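Local coordinates for glutathione S-transferase (Bombyx mori, PDB 5ZFG), which metabolises the insecticide diazinon and probably conjugates glutathione to electrophilic compounds, at residues B[2-7]-B[56-61]; B[17-22]-B[198-203]; B[134-139]-B[178-183]. One frame throughout, in Å; residues are numbered along the deposited sequence. Where two conformers were deposited one is given.

Contact 1 joins two strands within the N-terminal thioredoxin-like domain. Contact 2 links that domain to the C-terminal helical domain, and contact 3 lies wholly within the helical domain. Contacts 1 and 2 touch: Leu5 CD2 is 3.5 Å from Arg18 CG, where strand 3-7 packs on helix 12-23. Contact 3 stands apart, its centre about 35 Å from that of contact 1. It is the buried one of the three; the other two are partly buried. Their chemistry differs accordingly. Contact 1 relies on backbone hydrogen bonds, with a leucine side and a watery side. Contact 2 mixes an isoleucine with polar groups. Contact 3 is apolar packing around an aromatic ring.

Contact 1 of 3, residues B[2-7]-B[56-61]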
loop_
_atom_site.group_PDB
_atom_site.type_symbol
_atom_site.label_atom_id
_atom_site.label_comp_id
_atom_site.label_asym_id
_atom_site.label_seq_id
_atom_site.Cartn_x
_atom_site.Cartn_y
_atom_site.Cartn_z
ATOM N N VAL B 2 19.427 12.772 -14.256
ATOM C CA VAL B 2 19.948 11.410 -14.113
ATOM C C VAL B 2 18.939 10.487 -13.445
ATOM O O VAL B 2 19.177 9.273 -13.357
ATOM C CB VAL B 2 21.297 11.430 -13.354
ATOM C CG1 VAL B 2 21.083 11.551 -11.856
ATOM C CG2 VAL B 2 22.163 10.199 -13.698
ATOM N N LEU B 3 17.818 11.025 -12.976
ATOM C CA LEU B 3 16.741 10.210 -12.425
ATOM C C LEU B 3 15.939 9.580 -13.560
ATOM O O LEU B 3 15.496 10.276 -14.475
ATOM C CB LEU B 3 15.844 11.086 -11.560
ATOM C CG LEU B 3 14.657 10.524 -10.780
ATOM C CD1 LEU B 3 15.145 9.456 -9.833
ATOM C CD2 LEU B 3 14.005 11.625 -9.999
ATOM N N LYS B 4 15.736 8.265 -13.499
ATOM C CA LYS B 4 15.152 7.519 -14.607
ATOM C C LYS B 4 13.883 6.813 -14.149
ATOM O O LYS B 4 13.895 6.123 -13.124
ATOM C CB LYS B 4 16.147 6.499 -15.150
ATOM C CG LYS B 4 17.430 7.136 -15.738
ATOM C CD LYS B 4 18.311 6.081 -16.383
ATOM C CE LYS B 4 19.721 6.596 -16.609
ATOM N NZ LYS B 4 20.480 5.644 -17.466
ATOM N N LEU B 5 12.806 6.973 -14.914
ATOM C CA LEU B 5 11.539 6.295 -14.630
ATOM C C LEU B 5 11.188 5.344 -15.764
ATOM O O LEU B 5 10.981 5.777 -16.904
ATOM C CB LEU B 5 10.403 7.296 -14.435
ATOM C CG LEU B 5 9.056 6.659 -14.116
ATOM C CD1 LEU B 5 9.073 6.086 -12.695
ATOM C CD2 LEU B 5 7.930 7.682 -14.267
ATOM N N TYR B 6 11.070 4.064 -15.435
ATOM C CA TYR B 6 10.580 3.051 -16.364
ATOM C C TYR B 6 9.070 2.928 -16.199
ATOM O O TYR B 6 8.591 2.551 -15.126
ATOM C CB TYR B 6 11.288 1.720 -16.113
ATOM C CG TYR B 6 12.776 1.820 -16.389
ATOM C CD1 TYR B 6 13.300 1.396 -17.602
ATOM C CD2 TYR B 6 13.649 2.383 -15.458
ATOM C CE1 TYR B 6 14.654 1.501 -17.872
ATOM C CE2 TYR B 6 15.015 2.495 -15.719
ATOM C CZ TYR B 6 15.509 2.047 -16.930
ATOM O OH TYR B 6 16.863 2.158 -17.214
ATOM N N ALA B 7 8.323 3.269 -17.250
ATOM C CA ALA B 7 6.880 3.468 -17.152
ATOM C C ALA B 7 6.203 2.916 -18.401
ATOM O O ALA B 7 6.865 2.614 -19.396
ATOM C CB ALA B 7 6.544 4.960 -16.986
ATOM N N VAL B 56 9.177 1.410 -12.341
ATOM C CA VAL B 56 10.310 1.336 -11.420
ATOM C C VAL B 56 11.164 2.580 -11.627
ATOM O O VAL B 56 11.302 3.069 -12.751
ATOM C CB VAL B 56 11.123 0.026 -11.595
ATOM C CG1 VAL B 56 11.740 -0.102 -13.002
ATOM C CG2 VAL B 56 12.189 -0.110 -10.506
ATOM N N LEU B 57 11.677 3.125 -10.528
ATOM C CA LEU B 57 12.533 4.309 -10.534
ATOM C C LEU B 57 13.984 3.903 -10.350
ATOM O O LEU B 57 14.296 3.036 -9.531
ATOM C CB LEU B 57 12.115 5.263 -9.410
ATOM C CG LEU B 57 12.756 6.649 -9.348
ATOM C CD1 LEU B 57 12.128 7.588 -10.368
ATOM C CD2 LEU B 57 12.628 7.217 -7.928
ATOM N N ASP B 58 14.874 4.537 -11.113
ATOM C CA ASP B 58 16.314 4.407 -10.918
ATOM C C ASP B 58 16.857 5.786 -10.553
ATOM O O ASP B 58 16.935 6.676 -11.409
ATOM C CB ASP B 58 16.985 3.847 -12.171
ATOM C CG ASP B 58 18.515 3.859 -12.083
ATOM O OD1 ASP B 58 19.076 4.219 -11.022
ATOM O OD2 ASP B 58 19.154 3.501 -13.093
ATOM N N ASP B 59 17.216 5.962 -9.285
ATOM C CA ASP B 59 17.772 7.220 -8.776
ATOM C C ASP B 59 19.249 6.963 -8.499
ATOM O O ASP B 59 19.624 6.501 -7.420
ATOM C CB ASP B 59 17.043 7.716 -7.521
ATOM C CG ASP B 59 17.388 9.166 -7.183
ATOM O OD1 ASP B 59 18.200 9.775 -7.929
ATOM O OD2 ASP B 59 16.855 9.707 -6.190
ATOM N N GLU B 60 20.086 7.237 -9.500
ATOM C CA GLU B 60 21.536 7.106 -9.348
ATOM C C GLU B 60 21.912 5.712 -8.847
ATOM O O GLU B 60 22.820 5.542 -8.037
ATOM C CB GLU B 60 22.069 8.201 -8.415
ATOM C CG GLU B 60 23.569 8.426 -8.442
ATOM C CD GLU B 60 23.987 9.668 -7.671
ATOM O OE1 GLU B 60 25.143 10.114 -7.844
ATOM O OE2 GLU B 60 23.165 10.196 -6.891
ATOM N N GLY B 61 21.189 4.693 -9.321
ATOM C CA GLY B 61 21.454 3.322 -8.934
ATOM C C GLY B 61 20.617 2.810 -7.777
ATOM O O GLY B 61 20.698 1.620 -7.446
HETATM O O HOH W 1 18.792 2.299 -15.381
#
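Leu3 and Leu57 meet on the sheet face that packs on helix 12-23, and this side is tight. CD1 of Leu3 lies 3.6 Å from CD1 of Leu57 and 3.5 Å from CB of Asp59. One methyl thus fits against two side chains of the facing strand. Leu57 has CG anti to its backbone N (chi1 -172°), which also brings its CD1 to 4.1 Å from CD1 of Leu5. With an alanine in place of Leu57, the CD1 methyls of Leu3 and Leu5 would probably lose their shared partner and a gap would open between them. Asp59 OD2 is hydrogen-bonded to the hydroxyls of Tyr73 and Tyr78.

The strands are antiparallel. Asp58 N gives an almost straight bond (178°) to Lys4 O, 2.7 Å away, and Lys4 N returns one to Asp58 O. Tyr6 and Val56 form a second hydrogen-bonded pair. These are the two inner strands of the thioredoxin-like sheet of glutathione transferases, in strand order 2-1-3-4.

The other face is looser toward Asp58. Tyr6 and Val56 still lie side by side there, CB of Tyr6 3.6 Å from CG1 of Val56, against Tyr45 and Met48 of helix 43-48. Farther along, a water bridges Tyr6 OH (2.7 Å) and Asp58 OD2 (2.6 Å). Asp58 OD1 accepts from Gly61 N in an Asx motif. Lys4 NZ is 5.0 Å from Asp58 OD2, too far for a direct salt bridge, though the opposite charges may still attract.

Contact 2 of 3, residues B[17-22]-B[198-203]; sequences VRQALV and WKISES. With EDO (1,2-ethanediol), chain G.
The Arg18 guanidinium carries Ile200 on one face and a 1,2-ethanediol at its edge. CG2 of Ile200 sits over the face toward the rim, 3.7 Å from CZ of Arg18. At the edge, Arg18 NE donates to O1 of the diol at 3.0 Å (159°). The diol probably comes from the crystallisation liquor. A bend in the arginine chain at chi3 (50°) turns the flat group across the isoleucine. A water joins the same arginine to the facing backbone: it accepts from Arg18 NH1 (3.1 Å) and donates to Ile200 O (2.6 Å).

The side chain of Trp198 leaves its backbone on the side away from helix 12-23. Glu202 CB lies over one face of its indole, and NE1 of Trp198 donates to OE2 of Glu202 from above the carboxylate plane.

Ile200 slides past Gln19 and Val22 of the facing helix. Ile200 CD1 is 3.9 Å from Gln19 CG and 4.1 Å from Val22 CG2. The Gln19 amide is fixed at both ends: NE2 bonds to Leu197 O, and OE1 to Asn165 ND2. Asn165 OD1 in turn bonds to Ser201 OG, so one asparagine amide ties the two helices together.

Helices 12-23 and 195-208 run nearly antiparallel here (158°) and join the two domains of the transferase fold. Behind the first lie strand 3-7 and helix 67-78. Helices 160-172 and 181-193 flank the contact through Phe161 and Phe190, both of which touch Gln19.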
loop_
_atom_site.group_PDB
_atom_site.type_symbol
_atom_site.label_atom_id
_atom_site.label_comp_id
_atom_site.label_asym_id
_atom_site.label_seq_id
_atom_site.Cartn_x
_atom_site.Cartn_y
_atom_site.Cartn_z
ATOM N N VAL B 17 3.093 8.630 -10.940
ATOM C CA VAL B 17 4.464 9.009 -10.624
ATOM C C VAL B 17 4.907 10.155 -11.531
ATOM O O VAL B 17 5.549 11.108 -11.079
ATOM C CB VAL B 17 5.416 7.804 -10.723
ATOM C CG1 VAL B 17 6.877 8.249 -10.557
ATOM C CG2 VAL B 17 5.090 6.734 -9.646
ATOM N N ARG B 18 4.516 10.116 -12.803
ATOM C CA ARG B 18 4.909 11.210 -13.694
ATOM C C ARG B 18 4.285 12.531 -13.261
ATOM O O ARG B 18 4.960 13.566 -13.264
ATOM C CB ARG B 18 4.547 10.866 -15.141
ATOM C CG ARG B 18 5.444 9.764 -15.710
ATOM C CD ARG B 18 4.948 9.231 -17.057
ATOM N NE ARG B 18 4.693 10.356 -17.944
ATOM C CZ ARG B 18 3.728 10.404 -18.854
ATOM N NH1 ARG B 18 2.921 9.373 -19.049
ATOM N NH2 ARG B 18 3.570 11.502 -19.572
ATOM N N GLN B 19 3.000 12.521 -12.893
ATOM C CA GLN B 19 2.342 13.739 -12.430
ATOM C C GLN B 19 3.042 14.314 -11.201
ATOM O O GLN B 19 3.298 15.521 -11.132
ATOM C CB GLN B 19 0.867 13.462 -12.141
ATOM C CG GLN B 19 0.071 13.139 -13.395
ATOM C CD GLN B 19 -1.325 12.738 -13.052
ATOM O OE1 GLN B 19 -1.539 11.912 -12.152
ATOM N NE2 GLN B 19 -2.297 13.312 -13.751
ATOM N N ALA B 20 3.403 13.460 -10.238
ATOM C CA ALA B 20 4.123 13.945 -9.066
ATOM C C ALA B 20 5.475 14.560 -9.444
ATOM O O ALA B 20 5.845 15.626 -8.935
ATOM C CB ALA B 20 4.320 12.811 -8.058
ATOM N N LEU B 21 6.244 13.879 -10.304
ATOM C CA LEU B 21 7.540 14.414 -10.716
ATOM C C LEU B 21 7.376 15.761 -11.405
ATOM O O LEU B 21 8.157 16.689 -11.160
ATOM C CB LEU B 21 8.256 13.430 -11.639
ATOM C CG LEU B 21 8.832 12.162 -10.994
ATOM C CD1 LEU B 21 9.009 11.084 -12.061
ATOM C CD2 LEU B 21 10.154 12.455 -10.262
ATOM N N VAL B 22 6.349 15.888 -12.248
ATOM C CA VAL B 22 6.095 17.147 -12.948
ATOM C C VAL B 22 5.640 18.223 -11.971
ATOM O O VAL B 22 6.141 19.356 -12.001
ATOM C CB VAL B 22 5.072 16.914 -14.080
ATOM C CG1 VAL B 22 4.560 18.234 -14.661
ATOM C CG2 VAL B 22 5.685 16.040 -15.166
ATOM N N TRP B 198 -3.376 16.996 -15.856
ATOM C CA TRP B 198 -4.440 16.213 -16.470
ATOM C C TRP B 198 -4.052 15.767 -17.876
ATOM O O TRP B 198 -4.452 14.684 -18.312
ATOM C CB TRP B 198 -5.766 16.998 -16.486
ATOM C CG TRP B 198 -6.750 16.304 -17.361
ATOM C CD1 TRP B 198 -7.169 16.695 -18.603
ATOM C CD2 TRP B 198 -7.358 15.028 -17.117
ATOM N NE1 TRP B 198 -8.023 15.756 -19.131
ATOM C CE2 TRP B 198 -8.157 14.725 -18.239
ATOM C CE3 TRP B 198 -7.315 14.120 -16.053
ATOM C CZ2 TRP B 198 -8.908 13.555 -18.326
ATOM C CZ3 TRP B 198 -8.064 12.958 -16.142
ATOM C CH2 TRP B 198 -8.844 12.684 -17.271
ATOM N N LYS B 199 -3.231 16.556 -18.586
ATOM C CA LYS B 199 -2.779 16.134 -19.913
ATOM C C LYS B 199 -2.113 14.768 -19.877
ATOM O O LYS B 199 -2.217 14.004 -20.842
ATOM C CB LYS B 199 -1.797 17.153 -20.495
ATOM C CG LYS B 199 -2.412 18.159 -21.444
ATOM C CD LYS B 199 -1.325 18.839 -22.270
ATOM C CE LYS B 199 -1.918 19.744 -23.339
ATOM N NZ LYS B 199 -2.214 21.089 -22.773
ATOM N N ILE B 200 -1.397 14.462 -18.792
ATOM C CA ILE B 200 -0.766 13.152 -18.638
ATOM C C ILE B 200 -1.830 12.060 -18.544
ATOM O O ILE B 200 -1.735 11.018 -19.205
ATOM C CB ILE B 200 0.166 13.161 -17.407
ATOM C CG1 ILE B 200 1.336 14.126 -17.629
ATOM C CG2 ILE B 200 0.701 11.750 -17.116
ATOM C CD1 ILE B 200 2.162 14.406 -16.379
ATOM N N SER B 201 -2.869 12.291 -17.735
ATOM C CA SER B 201 -3.973 11.332 -17.652
ATOM C C SER B 201 -4.726 11.236 -18.973
ATOM O O SER B 201 -5.127 10.145 -19.398
ATOM C CB SER B 201 -4.937 11.737 -16.540
ATOM O OG SER B 201 -4.305 11.861 -15.284
ATOM N N GLU B 202 -4.927 12.377 -19.636
ATOM C CA GLU B 202 -5.753 12.397 -20.838
ATOM C C GLU B 202 -5.101 11.622 -21.973
ATOM O O GLU B 202 -5.784 10.925 -22.728
ATOM C CB GLU B 202 -6.016 13.839 -21.261
ATOM C CG GLU B 202 -7.099 13.971 -22.317
ATOM C CD GLU B 202 -7.354 15.420 -22.652
ATOM O OE1 GLU B 202 -6.454 16.046 -23.254
ATOM O OE2 GLU B 202 -8.432 15.940 -22.282
ATOM N N SER B 203 -3.783 11.727 -22.112
ATOM C CA SER B 203 -3.094 10.978 -23.159
ATOM C C SER B 203 -3.288 9.477 -22.978
ATOM O O SER B 203 -3.500 8.744 -23.951
ATOM C CB SER B 203 -1.610 11.342 -23.164
ATOM O OG SER B 203 -0.885 10.542 -24.075
HETATM C C1 EDO G . 5.537 13.865 -18.114
HETATM O O1 EDO G . 6.419 12.772 -18.418
HETATM C C2 EDO G . 4.935 14.495 -19.373
HETATM O O2 EDO G . 4.817 15.930 -19.210
HETATM O O HOH W 2 0.402 10.376 -20.465
#

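Contact 3 of 3, residues B[134-139]-B[178-183]; sequences ISLDVL and SKYTKI
Leu136 sets its CB over the centre of the Tyr180 ring. Leu136 CB is 3.6 Å from the centroid of the Tyr180 ring and only 7° off the ring normal, a CH-pi contact. The two side chains cross at about a right angle. Leu136 CD1 lies 3.7 Å from CE2 of Tyr180. This is packing inside the all-helical C-terminal domain of the glutathione transferase fold. It joins helix 126-146 to the turn that starts helix 181-193.

Ile183, in the first turn of that helix, makes the second part of the contact. Its CG1 is anti to its own carbonyl carbon (chi1 -67°), and the extended chain carries CD1 toward helix 126-146. There CD1 of Ile183 touches CD2 of Leu136 at 3.7 Å and CB of Leu139 at 3.9 Å. Ile183 CD1 also comes to 3.3 Å from Leu136 O, a close approach to the backbone. Asp137 adds its backbone N, 3.7 Å from CE1 of Tyr180.

Farther out, Tyr106 of helix 89-114 packs on Leu136 and Leu139, and Phe177 on Leu136 and Ile183. On another side of helix 126-146, Val138 packs on Gln51 of the second subunit.

Tyr180 occupies the N-cap position and centres an inverse gamma turn. Its hydroxyl is hydrogen-bonded to His133 ND1, which holds the far end of the ring to helix 126-146. Glu140 of that helix binds the new helix start directly: its OE2 accepts from Lys182 N, and its OE1 from Ile183 N.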
loop_
_atom_site.group_PDB
_atom_site.type_symbol
_atom_site.label_atom_id
_atom_site.label_comp_id
_atom_site.label_asym_id
_atom_site.label_seq_id
_atom_site.Cartn_x
_atom_site.Cartn_y
_atom_site.Cartn_z
ATOM N N ILE B 134 -19.433 0.303 -4.902
ATOM C CA ILE B 134 -19.026 0.336 -3.499
ATOM C C ILE B 134 -17.757 1.171 -3.321
ATOM O O ILE B 134 -17.644 1.957 -2.366
ATOM C CB ILE B 134 -18.864 -1.098 -2.959
ATOM C CG1 ILE B 134 -20.244 -1.747 -2.802
ATOM C CG2 ILE B 134 -18.149 -1.088 -1.620
ATOM C CD1 ILE B 134 -20.239 -3.247 -2.918
ATOM N N SER B 135 -16.801 1.055 -4.253
ATOM C CA SER B 135 -15.569 1.840 -4.167
ATOM C C SER B 135 -15.852 3.327 -4.316
ATOM O O SER B 135 -15.302 4.153 -3.575
ATOM C CB SER B 135 -14.575 1.392 -5.235
ATOM O OG SER B 135 -14.177 0.053 -5.034
ATOM N N LEU B 136 -16.682 3.689 -5.305
ATOM C CA LEU B 136 -17.097 5.075 -5.444
ATOM C C LEU B 136 -17.809 5.551 -4.187
ATOM O O LEU B 136 -17.554 6.661 -3.703
ATOM C CB LEU B 136 -17.999 5.224 -6.674
ATOM C CG LEU B 136 -17.274 4.977 -7.995
ATOM C CD1 LEU B 136 -18.244 4.731 -9.131
ATOM C CD2 LEU B 136 -16.354 6.155 -8.312
ATOM N N ASP B 137 -18.687 4.705 -3.626
ATOM C CA ASP B 137 -19.423 5.103 -2.432
ATOM C C ASP B 137 -18.477 5.369 -1.264
ATOM O O ASP B 137 -18.664 6.337 -0.510
ATOM C CB ASP B 137 -20.451 4.032 -2.071
ATOM C CG ASP B 137 -21.485 4.533 -1.087
ATOM O OD1 ASP B 137 -22.266 5.439 -1.448
ATOM O OD2 ASP B 137 -21.501 4.028 0.052
ATOM N N VAL B 138 -17.440 4.543 -1.120
ATOM C CA VAL B 138 -16.483 4.720 -0.031
ATOM C C VAL B 138 -15.680 6.006 -0.224
ATOM O O VAL B 138 -15.508 6.791 0.715
ATOM C CB VAL B 138 -15.571 3.484 0.104
ATOM C CG1 VAL B 138 -14.404 3.776 1.063
ATOM C CG2 VAL B 138 -16.362 2.268 0.576
ATOM N N LEU B 139 -15.197 6.268 -1.446
ATOM C CA LEU B 139 -14.469 7.522 -1.667
ATOM C C LEU B 139 -15.379 8.730 -1.487
ATOM O O LEU B 139 -14.973 9.745 -0.905
ATOM C CB LEU B 139 -13.822 7.542 -3.059
ATOM C CG LEU B 139 -12.996 8.802 -3.372
ATOM C CD1 LEU B 139 -11.902 9.066 -2.331
ATOM C CD2 LEU B 139 -12.394 8.763 -4.790
ATOM N N SER B 178 -21.661 10.467 -12.165
ATOM C CA SER B 178 -22.051 11.816 -11.754
ATOM C C SER B 178 -22.922 11.817 -10.504
ATOM O O SER B 178 -22.973 12.832 -9.799
ATOM C CB SER B 178 -22.780 12.539 -12.896
ATOM O OG SER B 178 -23.917 11.809 -13.312
ATOM N N LYS B 179 -23.598 10.704 -10.206
ATOM C CA LYS B 179 -24.374 10.632 -8.977
ATOM C C LYS B 179 -23.491 10.726 -7.738
ATOM O O LYS B 179 -23.993 11.061 -6.658
ATOM C CB LYS B 179 -25.207 9.348 -8.949
ATOM C CG LYS B 179 -24.436 8.067 -8.661
ATOM C CD LYS B 179 -25.352 6.998 -8.064
ATOM C CE LYS B 179 -24.966 5.594 -8.515
ATOM N NZ LYS B 179 -26.066 4.600 -8.283
ATOM N N TYR B 180 -22.186 10.465 -7.872
ATOM C CA TYR B 180 -21.222 10.663 -6.791
ATOM C C TYR B 180 -20.762 12.116 -6.840
ATOM O O TYR B 180 -19.723 12.451 -7.405
ATOM C CB TYR B 180 -20.075 9.663 -6.912
ATOM C CG TYR B 180 -20.595 8.255 -6.809
ATOM C CD1 TYR B 180 -20.855 7.682 -5.563
ATOM C CD2 TYR B 180 -20.882 7.512 -7.950
ATOM C CE1 TYR B 180 -21.358 6.402 -5.456
ATOM C CE2 TYR B 180 -21.397 6.223 -7.854
ATOM C CZ TYR B 180 -21.634 5.680 -6.599
ATOM O OH TYR B 180 -22.132 4.405 -6.463
ATOM N N THR B 181 -21.554 12.977 -6.195
ATOM C CA THR B 181 -21.460 14.425 -6.372
ATOM C C THR B 181 -20.056 14.947 -6.100
ATOM O O THR B 181 -19.491 15.705 -6.898
ATOM C CB THR B 181 -22.456 15.106 -5.431
ATOM O OG1 THR B 181 -23.780 14.665 -5.745
ATOM C CG2 THR B 181 -22.372 16.599 -5.573
ATOM N N LYS B 182 -19.487 14.572 -4.958
ATOM C CA LYS B 182 -18.202 15.130 -4.566
ATOM C C LYS B 182 -17.068 14.559 -5.410
ATOM O O LYS B 182 -16.141 15.290 -5.775
ATOM C CB LYS B 182 -17.973 14.894 -3.074
ATOM C CG LYS B 182 -19.117 15.446 -2.213
ATOM C CD LYS B 182 -18.840 15.283 -0.728
ATOM C CE LYS B 182 -19.833 16.075 0.112
ATOM N NZ LYS B 182 -19.812 17.534 -0.206
ATOM N N ILE B 183 -17.123 13.266 -5.742
ATOM C CA ILE B 183 -16.126 12.710 -6.659
ATOM C C ILE B 183 -16.163 13.456 -7.987
ATOM O O ILE B 183 -15.136 13.929 -8.484
ATOM C CB ILE B 183 -16.349 11.203 -6.873
ATOM C CG1 ILE B 183 -16.085 10.408 -5.591
ATOM C CG2 ILE B 183 -15.435 10.695 -7.980
ATOM C CD1 ILE B 183 -16.336 8.906 -5.764
#